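Local coordinates for Lmo0794 protein (Listeria monocytogenes, PDB 3EW7) that probably acts as an NAD(P)-dependent oxidoreductase with a Rossmann-type fold, although its substrate and physiological role are not established, at residues T9-S14 with A157-G162; L17-N22 with D189-V194; R23-T28 with E197-N202. The protein carries 3 engineered substitutions. All blocks are in the same frame, centred on the assembly; numbering follows the deposited sequence.

Contact 1: T9-S14 with A157-G162; sequences TGRAGS and AMFEPG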
ATOM      1  N   THR A   9      -2.459  -7.977   5.881  1.00 54.36           N
ATOM      2  CA  THR A   9      -3.015  -8.538   7.106  1.00 55.24           C
ATOM      3  C   THR A   9      -3.648  -7.462   7.979  1.00 56.12           C
ATOM      4  O   THR A   9      -4.627  -7.716   8.676  1.00 57.27           O
ATOM      5  CB  THR A   9      -1.921  -9.267   7.903  1.00 56.72           C
ATOM      6  OG1 THR A   9      -1.827 -10.618   7.438  1.00 58.59           O
ATOM      7  CG2 THR A   9      -2.222  -9.240   9.401  1.00 56.27           C
ATOM      8  N   GLY A  10      -3.084  -6.260   7.931  1.00 56.80           N
ATOM      9  CA  GLY A  10      -3.598  -5.154   8.717  1.00 57.35           C
ATOM     10  C   GLY A  10      -4.962  -4.676   8.261  1.00 57.90           C
ATOM     11  O   GLY A  10      -5.459  -5.066   7.205  1.00 56.33           O
ATOM     12  N   ARG A  11      -5.563  -3.810   9.067  1.00 59.68           N
ATOM     13  CA  ARG A  11      -6.887  -3.263   8.803  1.00 60.77           C
ATOM     14  C   ARG A  11      -7.085  -2.796   7.370  1.00 59.97           C
ATOM     15  O   ARG A  11      -7.917  -3.327   6.647  1.00 61.09           O
ATOM     16  CB  ARG A  11      -7.171  -2.093   9.749  1.00 63.26           C
ATOM     17  CG  ARG A  11      -8.541  -1.439   9.578  1.00 67.59           C
ATOM     18  CD  ARG A  11      -9.506  -1.856  10.685  1.00 72.83           C
ATOM     19  NE  ARG A  11     -10.782  -1.133  10.639  1.00 76.20           N
ATOM     20  CZ  ARG A  11     -10.953   0.132  11.029  1.00 78.63           C
ATOM     21  NH1 ARG A  11      -9.927   0.838  11.502  1.00 78.80           N
ATOM     22  NH2 ARG A  11     -12.155   0.690  10.949  1.00 78.34           N
ATOM     23  N   ALA A  12      -6.305  -1.793   6.980  1.00 58.53           N
ATOM     24  CA  ALA A  12      -6.401  -1.206   5.654  1.00 56.02           C
ATOM     25  C   ALA A  12      -6.053  -2.157   4.521  1.00 55.27           C
ATOM     26  O   ALA A  12      -6.810  -2.296   3.559  1.00 56.10           O
ATOM     27  CB  ALA A  12      -5.521   0.028   5.579  1.00 53.82           C
ATOM     28  N   GLY A  13      -4.912  -2.820   4.643  1.00 53.97           N
ATOM     29  CA  GLY A  13      -4.475  -3.719   3.596  1.00 53.81           C
ATOM     30  C   GLY A  13      -5.354  -4.926   3.439  1.00 55.53           C
ATOM     31  O   GLY A  13      -5.449  -5.509   2.361  1.00 55.03           O
ATOM     32  N   SER A  14      -6.011  -5.298   4.523  1.00 57.62           N
ATOM     33  CA  SER A  14      -6.882  -6.459   4.515  1.00 58.61           C
ATOM     34  C   SER A  14      -8.078  -6.280   3.570  1.00 58.33           C
ATOM     35  O   SER A  14      -8.440  -7.201   2.816  1.00 59.14           O
ATOM     36  CB  SER A  14      -7.364  -6.726   5.937  1.00 59.67           C
ATOM     37  OG  SER A  14      -7.659  -8.095   6.111  1.00 63.10           O
ATOM     38  N   ALA A 157     -11.936  11.128   6.153  1.00 86.70           N
ATOM     39  CA  ALA A 157     -12.224  11.500   7.539  1.00 90.23           C
ATOM     40  C   ALA A 157     -11.571  10.780   8.735  1.00 92.68           C
ATOM     41  O   ALA A 157     -10.681  11.331   9.375  1.00 93.39           O
ATOM     42  CB  ALA A 157     -13.736  11.513   7.734  1.00 90.42           C
HETATM   43  N   MSE A 158     -12.063   9.580   9.051  1.00 95.50           N
HETATM   44  CA  MSE A 158     -11.539   8.802  10.185  1.00 98.17           C
HETATM   45  C   MSE A 158     -12.215   7.437  10.319  1.00 99.00           C
HETATM   46  O   MSE A 158     -13.436   7.311  10.148  1.00 99.00           O
HETATM   47  CB  MSE A 158     -11.741   9.563  11.500  1.00 99.00           C
HETATM   48  CG  MSE A 158     -11.054   8.931  12.718  1.00 99.00           C
HETATM   49 SE   MSE A 158      -9.133   9.319  12.807  1.00 99.00          SE
HETATM   50  CE  MSE A 158      -9.241  10.877  14.003  1.00 99.00           C
ATOM     51  N   PHE A 159     -11.423   6.418  10.645  1.00 99.00           N
ATOM     52  CA  PHE A 159     -11.961   5.078  10.845  1.00 99.00           C
ATOM     53  C   PHE A 159     -11.927   4.714  12.322  1.00 99.00           C
ATOM     54  O   PHE A 159     -11.041   5.148  13.069  1.00 99.00           O
ATOM     55  CB  PHE A 159     -11.154   3.991  10.102  1.00 99.00           C
ATOM     56  CG  PHE A 159     -10.042   4.511   9.230  1.00 99.00           C
ATOM     57  CD1 PHE A 159     -10.276   4.821   7.894  1.00 99.00           C
ATOM     58  CD2 PHE A 159      -8.745   4.633   9.727  1.00 99.00           C
ATOM     59  CE1 PHE A 159      -9.238   5.237   7.065  1.00 99.00           C
ATOM     60  CE2 PHE A 159      -7.699   5.052   8.903  1.00 99.00           C
ATOM     61  CZ  PHE A 159      -7.948   5.350   7.570  1.00 99.00           C
ATOM     62  N   GLU A 160     -12.911   3.926  12.733  1.00 99.00           N
ATOM     63  CA  GLU A 160     -12.971   3.418  14.097  1.00 99.00           C
ATOM     64  C   GLU A 160     -13.362   1.956  13.929  1.00 99.00           C
ATOM     65  O   GLU A 160     -14.349   1.644  13.252  1.00 99.00           O
ATOM     66  CB  GLU A 160     -13.995   4.166  14.959  1.00 99.00           C
ATOM     67  CG  GLU A 160     -13.441   5.453  15.576  1.00 99.00           C
ATOM     68  CD  GLU A 160     -14.080   5.780  16.913  1.00 99.00           C
ATOM     69  OE1 GLU A 160     -15.304   5.556  17.046  1.00 99.00           O
ATOM     70  OE2 GLU A 160     -13.367   6.267  17.826  1.00 99.00           O
ATOM     71  N   PRO A 161     -12.572   1.042  14.521  1.00 99.00           N
ATOM     72  CA  PRO A 161     -12.777  -0.413  14.466  1.00 99.00           C
ATOM     73  C   PRO A 161     -14.245  -0.854  14.546  1.00 99.00           C
ATOM     74  O   PRO A 161     -14.958  -0.524  15.502  1.00 99.00           O
ATOM     75  CB  PRO A 161     -11.938  -0.919  15.637  1.00 99.00           C
ATOM     76  CG  PRO A 161     -10.787   0.057  15.651  1.00 99.00           C
ATOM     77  CD  PRO A 161     -11.489   1.383  15.466  1.00 99.00           C
ATOM     78  N   GLY A 162     -14.688  -1.598  13.532  1.00 99.00           N
ATOM     79  CA  GLY A 162     -16.060  -2.074  13.496  1.00 99.00           C
ATOM     80  C   GLY A 162     -16.181  -3.557  13.788  1.00 99.00           C
ATOM     81  O   GLY A 162     -15.688  -4.396  13.030  1.00 99.00           O
TER
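Arg-11, within the glycine-rich motif of a Rossmann fold and at the start of helix 11-22, reaches across to Phe-159, Glu-160 and Pro-161. The segment 9-14 carries Gly-10 and Gly-13, the last two glycines of the GxxGxxG motif. Gly-10 is the N-cap of the helix. The segment 157-162 is a loop that follows strand 150-154. The region after it, 163-183, is not modelled.

The contact is made almost wholly by one side chain. CG of Arg-11 is anti to the backbone N (chi1 -179°). This sends the chain out from the helix start, and a bend at chi2 (104°) follows. The guanidinium then lies against the backbone of the loop. Pro-161 CA sits 3.7 Å above one face of the Arg-11 guanidinium, toward the border of the group. Arg-11 NH2 is 3.6 Å from Pro-161 N and 3.3 Å from Glu-160 O. Arg-11 NH1 comes to 3.7 Å from Phe-159 CB. The side chains of Arg-11 and Phe-159 run past each other, pointing opposite ways. The ring plane stands 88° from that of the guanidinium, so the two do not stack flat. Met-187 of helix 187-199 touches both Arg-11 and Phe-159.

In related enzymes the glycine-rich loop borders the dinucleotide, and this region is probably the cofactor side here. No cofactor is modelled. Backbone and hydrocarbon atoms provide most of the contact, and no carboxylate pairs with the guanidinium across it. The charge of Arg-11 therefore meets mainly loop backbone at a surface position.

Contact 2: L17-N22 with D189-V194; sequences LEEAKN and DYAIAV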
ATOM      1  N   LEU A  17      -7.222  -5.689  -0.141  1.00 46.91           N
ATOM      2  CA  LEU A  17      -7.047  -6.970  -0.796  1.00 47.97           C
ATOM      3  C   LEU A  17      -8.383  -7.561  -1.187  1.00 47.82           C
ATOM      4  O   LEU A  17      -8.558  -7.974  -2.334  1.00 48.42           O
ATOM      5  CB  LEU A  17      -6.283  -7.942   0.106  1.00 49.59           C
ATOM      6  CG  LEU A  17      -6.126  -9.354  -0.472  1.00 50.43           C
ATOM      7  CD1 LEU A  17      -4.763  -9.947  -0.136  1.00 47.23           C
ATOM      8  CD2 LEU A  17      -7.266 -10.225   0.053  1.00 51.99           C
ATOM      9  N   GLU A  18      -9.324  -7.614  -0.244  1.00 48.41           N
ATOM     10  CA  GLU A  18     -10.655  -8.160  -0.543  1.00 51.02           C
ATOM     11  C   GLU A  18     -11.268  -7.462  -1.749  1.00 49.96           C
ATOM     12  O   GLU A  18     -11.600  -8.105  -2.742  1.00 48.46           O
ATOM     13  CB  GLU A  18     -11.603  -8.017   0.661  1.00 53.70           C
ATOM     14  CG  GLU A  18     -11.440  -9.094   1.735  1.00 58.87           C
ATOM     15  CD  GLU A  18     -11.456 -10.510   1.157  1.00 62.60           C
ATOM     16  OE1 GLU A  18     -12.399 -10.844   0.398  1.00 64.78           O
ATOM     17  OE2 GLU A  18     -10.521 -11.289   1.467  1.00 65.18           O
ATOM     18  N   GLU A  19     -11.406  -6.141  -1.640  1.00 50.83           N
ATOM     19  CA  GLU A  19     -11.957  -5.286  -2.693  1.00 51.26           C
ATOM     20  C   GLU A  19     -11.280  -5.584  -4.028  1.00 51.08           C
ATOM     21  O   GLU A  19     -11.937  -5.657  -5.069  1.00 51.83           O
ATOM     22  CB  GLU A  19     -11.745  -3.811  -2.324  1.00 50.85           C
ATOM     23  CG  GLU A  19     -12.354  -2.809  -3.290  1.00 51.58           C
ATOM     24  CD  GLU A  19     -13.862  -2.927  -3.370  1.00 53.33           C
ATOM     25  OE1 GLU A  19     -14.478  -3.204  -2.323  1.00 55.25           O
ATOM     26  OE2 GLU A  19     -14.430  -2.732  -4.465  1.00 53.76           O
ATOM     27  N   ALA A  20      -9.965  -5.752  -3.994  1.00 49.80           N
ATOM     28  CA  ALA A  20      -9.233  -6.045  -5.210  1.00 51.31           C
ATOM     29  C   ALA A  20      -9.650  -7.401  -5.789  1.00 52.26           C
ATOM     30  O   ALA A  20     -10.041  -7.499  -6.958  1.00 52.10           O
ATOM     31  CB  ALA A  20      -7.746  -6.020  -4.928  1.00 51.44           C
ATOM     32  N   LYS A  21      -9.567  -8.436  -4.960  1.00 52.72           N
ATOM     33  CA  LYS A  21      -9.938  -9.790  -5.364  1.00 53.40           C
ATOM     34  C   LYS A  21     -11.361  -9.803  -5.912  1.00 51.85           C
ATOM     35  O   LYS A  21     -11.637 -10.406  -6.956  1.00 52.43           O
ATOM     36  CB  LYS A  21      -9.854 -10.723  -4.151  1.00 56.94           C
ATOM     37  CG  LYS A  21     -10.240 -12.179  -4.410  1.00 62.20           C
ATOM     38  CD  LYS A  21     -10.877 -12.797  -3.151  1.00 67.58           C
ATOM     39  CE  LYS A  21     -11.182 -14.296  -3.296  1.00 69.25           C
ATOM     40  NZ  LYS A  21     -10.113 -15.164  -2.696  1.00 70.78           N
ATOM     41  N   ASN A  22     -12.257  -9.129  -5.198  1.00 49.16           N
ATOM     42  CA  ASN A  22     -13.659  -9.066  -5.575  1.00 46.53           C
ATOM     43  C   ASN A  22     -13.863  -8.351  -6.892  1.00 46.69           C
ATOM     44  O   ASN A  22     -14.816  -8.643  -7.611  1.00 46.59           O
ATOM     45  CB  ASN A  22     -14.491  -8.392  -4.479  1.00 45.26           C
ATOM     46  CG  ASN A  22     -14.546  -9.212  -3.201  1.00 46.75           C
ATOM     47  OD1 ASN A  22     -14.530 -10.447  -3.237  1.00 47.19           O
ATOM     48  ND2 ASN A  22     -14.625  -8.531  -2.067  1.00 45.40           N
ATOM     49  N   ASP A 189     -14.819   1.557   2.547  1.00 66.98           N
ATOM     50  CA  ASP A 189     -15.076   2.643   1.603  1.00 65.27           C
ATOM     51  C   ASP A 189     -13.733   3.111   1.060  1.00 63.51           C
ATOM     52  O   ASP A 189     -13.603   3.419  -0.126  1.00 62.38           O
ATOM     53  CB  ASP A 189     -15.779   3.828   2.274  1.00 66.37           C
ATOM     54  CG  ASP A 189     -17.206   3.515   2.691  1.00 68.13           C
ATOM     55  OD1 ASP A 189     -17.939   2.854   1.913  1.00 66.79           O
ATOM     56  OD2 ASP A 189     -17.600   3.949   3.796  1.00 70.35           O
ATOM     57  N   TYR A 190     -12.742   3.153   1.947  1.00 61.30           N
ATOM     58  CA  TYR A 190     -11.394   3.576   1.613  1.00 58.82           C
ATOM     59  C   TYR A 190     -10.809   2.601   0.601  1.00 58.08           C
ATOM     60  O   TYR A 190     -10.109   3.005  -0.331  1.00 58.16           O
ATOM     61  CB  TYR A 190     -10.541   3.629   2.889  1.00 58.96           C
ATOM     62  CG  TYR A 190      -9.200   4.328   2.748  1.00 59.19           C
ATOM     63  CD1 TYR A 190      -9.100   5.572   2.120  1.00 59.56           C
ATOM     64  CD2 TYR A 190      -8.033   3.748   3.247  1.00 58.85           C
ATOM     65  CE1 TYR A 190      -7.866   6.218   1.985  1.00 58.63           C
ATOM     66  CE2 TYR A 190      -6.800   4.386   3.122  1.00 59.80           C
ATOM     67  CZ  TYR A 190      -6.723   5.618   2.487  1.00 59.38           C
ATOM     68  OH  TYR A 190      -5.506   6.236   2.345  1.00 59.46           O
ATOM     69  N   ALA A 191     -11.108   1.316   0.775  1.00 56.44           N
ATOM     70  CA  ALA A 191     -10.620   0.295  -0.149  1.00 55.64           C
ATOM     71  C   ALA A 191     -11.228   0.503  -1.536  1.00 55.06           C
ATOM     72  O   ALA A 191     -10.571   0.282  -2.553  1.00 55.50           O
ATOM     73  CB  ALA A 191     -10.971  -1.086   0.366  1.00 56.41           C
ATOM     74  N   ILE A 192     -12.489   0.925  -1.569  1.00 53.11           N
ATOM     75  CA  ILE A 192     -13.184   1.176  -2.828  1.00 50.70           C
ATOM     76  C   ILE A 192     -12.537   2.346  -3.562  1.00 49.58           C
ATOM     77  O   ILE A 192     -12.380   2.314  -4.777  1.00 49.47           O
ATOM     78  CB  ILE A 192     -14.669   1.474  -2.569  1.00 50.28           C
ATOM     79  CG1 ILE A 192     -15.382   0.162  -2.221  1.00 49.62           C
ATOM     80  CG2 ILE A 192     -15.290   2.172  -3.780  1.00 46.97           C
ATOM     81  CD1 ILE A 192     -16.678   0.343  -1.450  1.00 49.18           C
ATOM     82  N   ALA A 193     -12.168   3.379  -2.811  1.00 47.24           N
ATOM     83  CA  ALA A 193     -11.510   4.537  -3.384  1.00 44.69           C
ATOM     84  C   ALA A 193     -10.159   4.060  -3.902  1.00 44.92           C
ATOM     85  O   ALA A 193      -9.832   4.274  -5.066  1.00 45.34           O
ATOM     86  CB  ALA A 193     -11.313   5.616  -2.319  1.00 42.00           C
ATOM     87  N   VAL A 194      -9.384   3.400  -3.037  1.00 44.13           N
ATOM     88  CA  VAL A 194      -8.062   2.903  -3.418  1.00 43.91           C
ATOM     89  C   VAL A 194      -8.129   2.140  -4.739  1.00 44.94           C
ATOM     90  O   VAL A 194      -7.401   2.447  -5.683  1.00 45.10           O
ATOM     91  CB  VAL A 194      -7.446   1.988  -2.306  1.00 43.35           C
ATOM     92  CG1 VAL A 194      -6.264   1.205  -2.854  1.00 40.00           C
ATOM     93  CG2 VAL A 194      -6.967   2.839  -1.133  1.00 41.76           C
TER
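Two helical segments come closest at Glu-19 and Ala-191, whose CA atoms are 6.3 Å apart. The contact is small, and Glu-19 carries all of one side of it. Its CB meets the CB of Ala-191 at 3.9 Å. The next carbon, Glu-19 CG, lies 3.6 Å from Ala-191 O, so the acid passes over the backbone of the partner helix as well as its methyl.

The torsions account for this path. Glu-19 CG is anti to the backbone N (chi1 -176°), which carries the chain toward the other helix. A bend at chi2 (62°) then turns the carboxylate across the helix, over Ile-192. There Glu-19 OE1 is 3.5 Å from Ile-192 CG1, and Glu-19 CD is 3.6 Å from the same carbon. The two side chains cross at a slant. CG1 of Ile-192 is the branch that does the touching.

Helices 11-22 and 187-199 both pack against the parallel sheet of the Rossmann fold. Helix 11-22 is the one that follows the first strand and its glycine-rich loop. It lies on strand 26-31 through Leu-17 and Ala-20, which touch Val-27. Helix 187-199 rests on strand 150-154 through Tyr-190 and Val-194, which touch Ile-153. Small Ala-191 lies buried where the helices meet. Leu-195, one turn further on, touches both Glu-19 and Ala-20.

No hydrogen bond joins the two segments. The polar end of Glu-19 has its main partner in Arg-23, whose NH1 forms a salt bridge with OE2. Ile-192 also touches Arg-23.

Contact 3: R23-T28 with E197-N202; sequences RGHEVT and EIERPN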
ATOM      1  N   ARG A  23     -12.990  -7.402  -7.217  1.00 46.73           N
ATOM      2  CA  ARG A  23     -13.144  -6.709  -8.487  1.00 45.72           C
ATOM      3  C   ARG A  23     -12.518  -7.519  -9.624  1.00 46.90           C
ATOM      4  O   ARG A  23     -12.386  -7.038 -10.749  1.00 47.08           O
ATOM      5  CB  ARG A  23     -12.592  -5.283  -8.397  1.00 42.68           C
ATOM      6  CG  ARG A  23     -13.708  -4.297  -8.139  1.00 42.37           C
ATOM      7  CD  ARG A  23     -13.382  -3.198  -7.157  1.00 43.30           C
ATOM      8  NE  ARG A  23     -13.123  -1.931  -7.832  1.00 45.86           N
ATOM      9  CZ  ARG A  23     -13.473  -0.734  -7.364  1.00 45.37           C
ATOM     10  NH1 ARG A  23     -14.113  -0.616  -6.206  1.00 43.82           N
ATOM     11  NH2 ARG A  23     -13.159   0.352  -8.054  1.00 45.98           N
ATOM     12  N   GLY A  24     -12.150  -8.762  -9.309  1.00 47.43           N
ATOM     13  CA  GLY A  24     -11.610  -9.676 -10.298  1.00 48.47           C
ATOM     14  C   GLY A  24     -10.137  -9.674 -10.630  1.00 50.82           C
ATOM     15  O   GLY A  24      -9.746 -10.219 -11.668  1.00 49.91           O
ATOM     16  N   HIS A  25      -9.308  -9.098  -9.762  1.00 52.89           N
ATOM     17  CA  HIS A  25      -7.866  -9.034 -10.015  1.00 54.04           C
ATOM     18  C   HIS A  25      -7.042 -10.167  -9.413  1.00 55.28           C
ATOM     19  O   HIS A  25      -7.482 -10.810  -8.462  1.00 57.40           O
ATOM     20  CB  HIS A  25      -7.310  -7.712  -9.498  1.00 52.07           C
ATOM     21  CG  HIS A  25      -7.871  -6.519 -10.192  1.00 51.48           C
ATOM     22  ND1 HIS A  25      -8.881  -5.752  -9.658  1.00 49.97           N
ATOM     23  CD2 HIS A  25      -7.581  -5.979 -11.397  1.00 50.27           C
ATOM     24  CE1 HIS A  25      -9.188  -4.786 -10.505  1.00 50.04           C
ATOM     25  NE2 HIS A  25      -8.412  -4.901 -11.568  1.00 50.35           N
ATOM     26  N   GLU A  26      -5.855 -10.412  -9.974  1.00 55.52           N
ATOM     27  CA  GLU A  26      -4.960 -11.440  -9.449  1.00 56.75           C
ATOM     28  C   GLU A  26      -4.180 -10.763  -8.330  1.00 55.38           C
ATOM     29  O   GLU A  26      -3.243 -10.002  -8.579  1.00 54.95           O
ATOM     30  CB  GLU A  26      -3.988 -11.935 -10.514  1.00 60.54           C
ATOM     31  CG  GLU A  26      -4.628 -12.667 -11.669  1.00 68.84           C
ATOM     32  CD  GLU A  26      -3.606 -13.091 -12.717  1.00 74.66           C
ATOM     33  OE1 GLU A  26      -4.017 -13.461 -13.841  1.00 77.17           O
ATOM     34  OE2 GLU A  26      -2.388 -13.058 -12.413  1.00 77.85           O
ATOM     35  N   VAL A  27      -4.581 -11.046  -7.098  1.00 52.93           N
ATOM     36  CA  VAL A  27      -3.967 -10.448  -5.929  1.00 52.15           C
ATOM     37  C   VAL A  27      -2.839 -11.266  -5.330  1.00 52.84           C
ATOM     38  O   VAL A  27      -2.966 -12.479  -5.173  1.00 53.90           O
ATOM     39  CB  VAL A  27      -5.032 -10.230  -4.831  1.00 51.99           C
ATOM     40  CG1 VAL A  27      -4.380  -9.770  -3.546  1.00 52.22           C
ATOM     41  CG2 VAL A  27      -6.057  -9.219  -5.292  1.00 50.27           C
ATOM     42  N   THR A  28      -1.732 -10.603  -5.007  1.00 53.19           N
ATOM     43  CA  THR A  28      -0.609 -11.272  -4.359  1.00 54.44           C
ATOM     44  C   THR A  28      -0.446 -10.644  -2.985  1.00 55.69           C
ATOM     45  O   THR A  28      -0.322  -9.424  -2.862  1.00 54.83           O
ATOM     46  CB  THR A  28       0.724 -11.103  -5.116  1.00 54.85           C
ATOM     47  OG1 THR A  28       0.732 -11.949  -6.269  1.00 58.05           O
ATOM     48  CG2 THR A  28       1.899 -11.492  -4.221  1.00 54.28           C
ATOM     49  N   GLU A 197      -8.836   4.383  -7.908  1.00 48.84           N
ATOM     50  CA  GLU A 197      -7.636   5.058  -8.340  1.00 49.09           C
ATOM     51  C   GLU A 197      -6.697   4.087  -9.127  1.00 50.38           C
ATOM     52  O   GLU A 197      -5.972   4.533 -10.021  1.00 48.96           O
ATOM     53  CB  GLU A 197      -6.895   5.655  -7.134  1.00 46.86           C
ATOM     54  CG  GLU A 197      -5.647   6.407  -7.507  1.00 47.30           C
ATOM     55  CD  GLU A 197      -5.904   7.430  -8.597  1.00 49.85           C
ATOM     56  OE1 GLU A 197      -7.055   7.917  -8.709  1.00 51.72           O
ATOM     57  OE2 GLU A 197      -4.952   7.758  -9.333  1.00 50.43           O
ATOM     58  N   ILE A 198      -6.750   2.781  -8.827  1.00 51.94           N
ATOM     59  CA  ILE A 198      -5.924   1.774  -9.479  1.00 52.35           C
ATOM     60  C   ILE A 198      -6.456   1.444 -10.889  1.00 51.29           C
ATOM     61  O   ILE A 198      -5.682   1.279 -11.865  1.00 51.10           O
ATOM     62  CB  ILE A 198      -5.902   0.506  -8.642  1.00 54.55           C
ATOM     63  CG1 ILE A 198      -5.050   0.697  -7.395  1.00 55.03           C
ATOM     64  CG2 ILE A 198      -5.404  -0.648  -9.455  1.00 55.68           C
ATOM     65  CD1 ILE A 198      -4.954  -0.505  -6.489  1.00 54.56           C
ATOM     66  N   GLU A 199      -7.778   1.369 -11.004  1.00 51.11           N
ATOM     67  CA  GLU A 199      -8.457   1.072 -12.270  1.00 51.99           C
ATOM     68  C   GLU A 199      -8.608   2.311 -13.192  1.00 51.66           C
ATOM     69  O   GLU A 199      -8.535   2.231 -14.432  1.00 52.19           O
ATOM     70  CB  GLU A 199      -9.832   0.472 -11.920  1.00 52.08           C
ATOM     71  CG  GLU A 199      -9.832  -0.845 -11.092  1.00 51.17           C
ATOM     72  CD  GLU A 199     -11.233  -1.469 -10.902  1.00 51.51           C
ATOM     73  OE1 GLU A 199     -12.219  -0.749 -10.643  1.00 49.56           O
ATOM     74  OE2 GLU A 199     -11.356  -2.705 -10.966  1.00 52.31           O
ATOM     75  N   ARG A 200      -8.800   3.462 -12.564  1.00 51.54           N
ATOM     76  CA  ARG A 200      -8.950   4.697 -13.306  1.00 51.87           C
ATOM     77  C   ARG A 200      -8.121   5.814 -12.698  1.00 51.17           C
ATOM     78  O   ARG A 200      -8.641   6.745 -12.082  1.00 50.66           O
ATOM     79  CB  ARG A 200     -10.426   5.082 -13.376  1.00 53.97           C
ATOM     80  CG  ARG A 200     -11.276   4.190 -14.285  1.00 56.08           C
ATOM     81  CD  ARG A 200     -12.751   4.183 -13.877  1.00 57.78           C
ATOM     82  NE  ARG A 200     -13.163   2.838 -13.474  1.00 59.89           N
ATOM     83  CZ  ARG A 200     -13.267   2.418 -12.215  1.00 59.74           C
ATOM     84  NH1 ARG A 200     -12.998   3.236 -11.204  1.00 58.27           N
ATOM     85  NH2 ARG A 200     -13.635   1.167 -11.970  1.00 59.10           N
ATOM     86  N   PRO A 201      -6.778   5.751 -12.934  1.00 50.92           N
ATOM     87  CA  PRO A 201      -5.805   6.727 -12.439  1.00 50.38           C
ATOM     88  C   PRO A 201      -6.200   8.187 -12.628  1.00 51.07           C
ATOM     89  O   PRO A 201      -6.553   8.617 -13.727  1.00 50.20           O
ATOM     90  CB  PRO A 201      -4.552   6.385 -13.229  1.00 49.75           C
ATOM     91  CG  PRO A 201      -4.689   4.929 -13.457  1.00 49.56           C
ATOM     92  CD  PRO A 201      -6.125   4.798 -13.848  1.00 50.12           C
ATOM     93  N   ASN A 202      -6.131   8.947 -11.545  1.00 52.38           N
ATOM     94  CA  ASN A 202      -6.449  10.369 -11.592  1.00 54.73           C
ATOM     95  C   ASN A 202      -5.401  11.108 -10.799  1.00 53.67           C
ATOM     96  O   ASN A 202      -5.369  12.338 -10.774  1.00 53.65           O
ATOM     97  CB  ASN A 202      -7.825  10.650 -10.981  1.00 58.54           C
ATOM     98  CG  ASN A 202      -8.891  10.918 -12.031  1.00 63.80           C
ATOM     99  OD1 ASN A 202      -9.894  11.574 -11.744  1.00 68.56           O
ATOM    100  ND2 ASN A 202      -8.687  10.407 -13.249  1.00 66.81           N
TER
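Arg-23 and His-25 converge on the carboxylate of Glu-199. Salt bridges dominate. CG of Glu-199 lies anti to the carbonyl carbon (chi1 -60°) and the chain runs extended beyond it, which carries the carboxylate out to both partners. Arg-23 grips Glu-199 side-on, with two nitrogens on one oxygen. NE of Arg-23 gives a hydrogen bond of 3.2 Å to Glu-199 OE1, and NH2 of Arg-23 gives one of 3.0 Å to the same atom. Glu-199 OE1 lies close to the plane of the Arg-23 guanidinium. Both nitrogens meet OE1 from above the carboxylate plane, by 56° for NE, and from the same face. The guanidinium and carboxylate planes are 51° apart. Arg-200 NH2 adds a salt bridge of 2.7 Å to Glu-199 OE1. NH2 of Arg-23 and NH2 of Arg-200 are 4.0 Å apart, and the carboxylate they share probably offsets their like charges. The strongest polar partner of Arg-23 is Asp-196, whose OD1 forms a salt bridge with NH2.

A second kind of contact involves His-25. The edge of its ring faces Glu-199, with CE1 of His-25 3.0 Å from OE2 of Glu-199. Its ND1 makes a weak hydrogen bond to Ala-20 O.

A hydrogen bond also ties the turn after helix 187-199 back to its last residues. Asn-202 N donates to Glu-197 OE2 at 2.8 Å.

The contact joins the turn between helix 11-22 and strand 26-31 to the C-terminal end of helix 187-199. Strand 26-31 pairs with strand 2-6, through Glu-26 and Thr-28. His-25 and Ile-198 both touch Ile-3 of strand 2-6 and Met-1.

How the contacts relate
The three contacts follow helix 11-22 of one Rossmann fold from its start to just past its end. Contact 1 lies where the helix begins, contact 2 in its C-terminal half, and contact 3 just beyond it. Helix 187-199 supplies one side of contacts 2 and 3. The centres of contacts 1 and 2 are 12 Å apart, and Phe-159 CE1 is 4.3 Å from Tyr-190 CD2. Contacts 2 and 3 are closer, with centres 8 Å apart. Lys-21 N lies 3.6 Å from Val-27 CG2, and Arg-23 bridges the two contacts. Contacts 1 and 3 do not touch; their centres are 19 Å apart. Contact 1 alone includes the glycine-rich loop, the probable cofactor side.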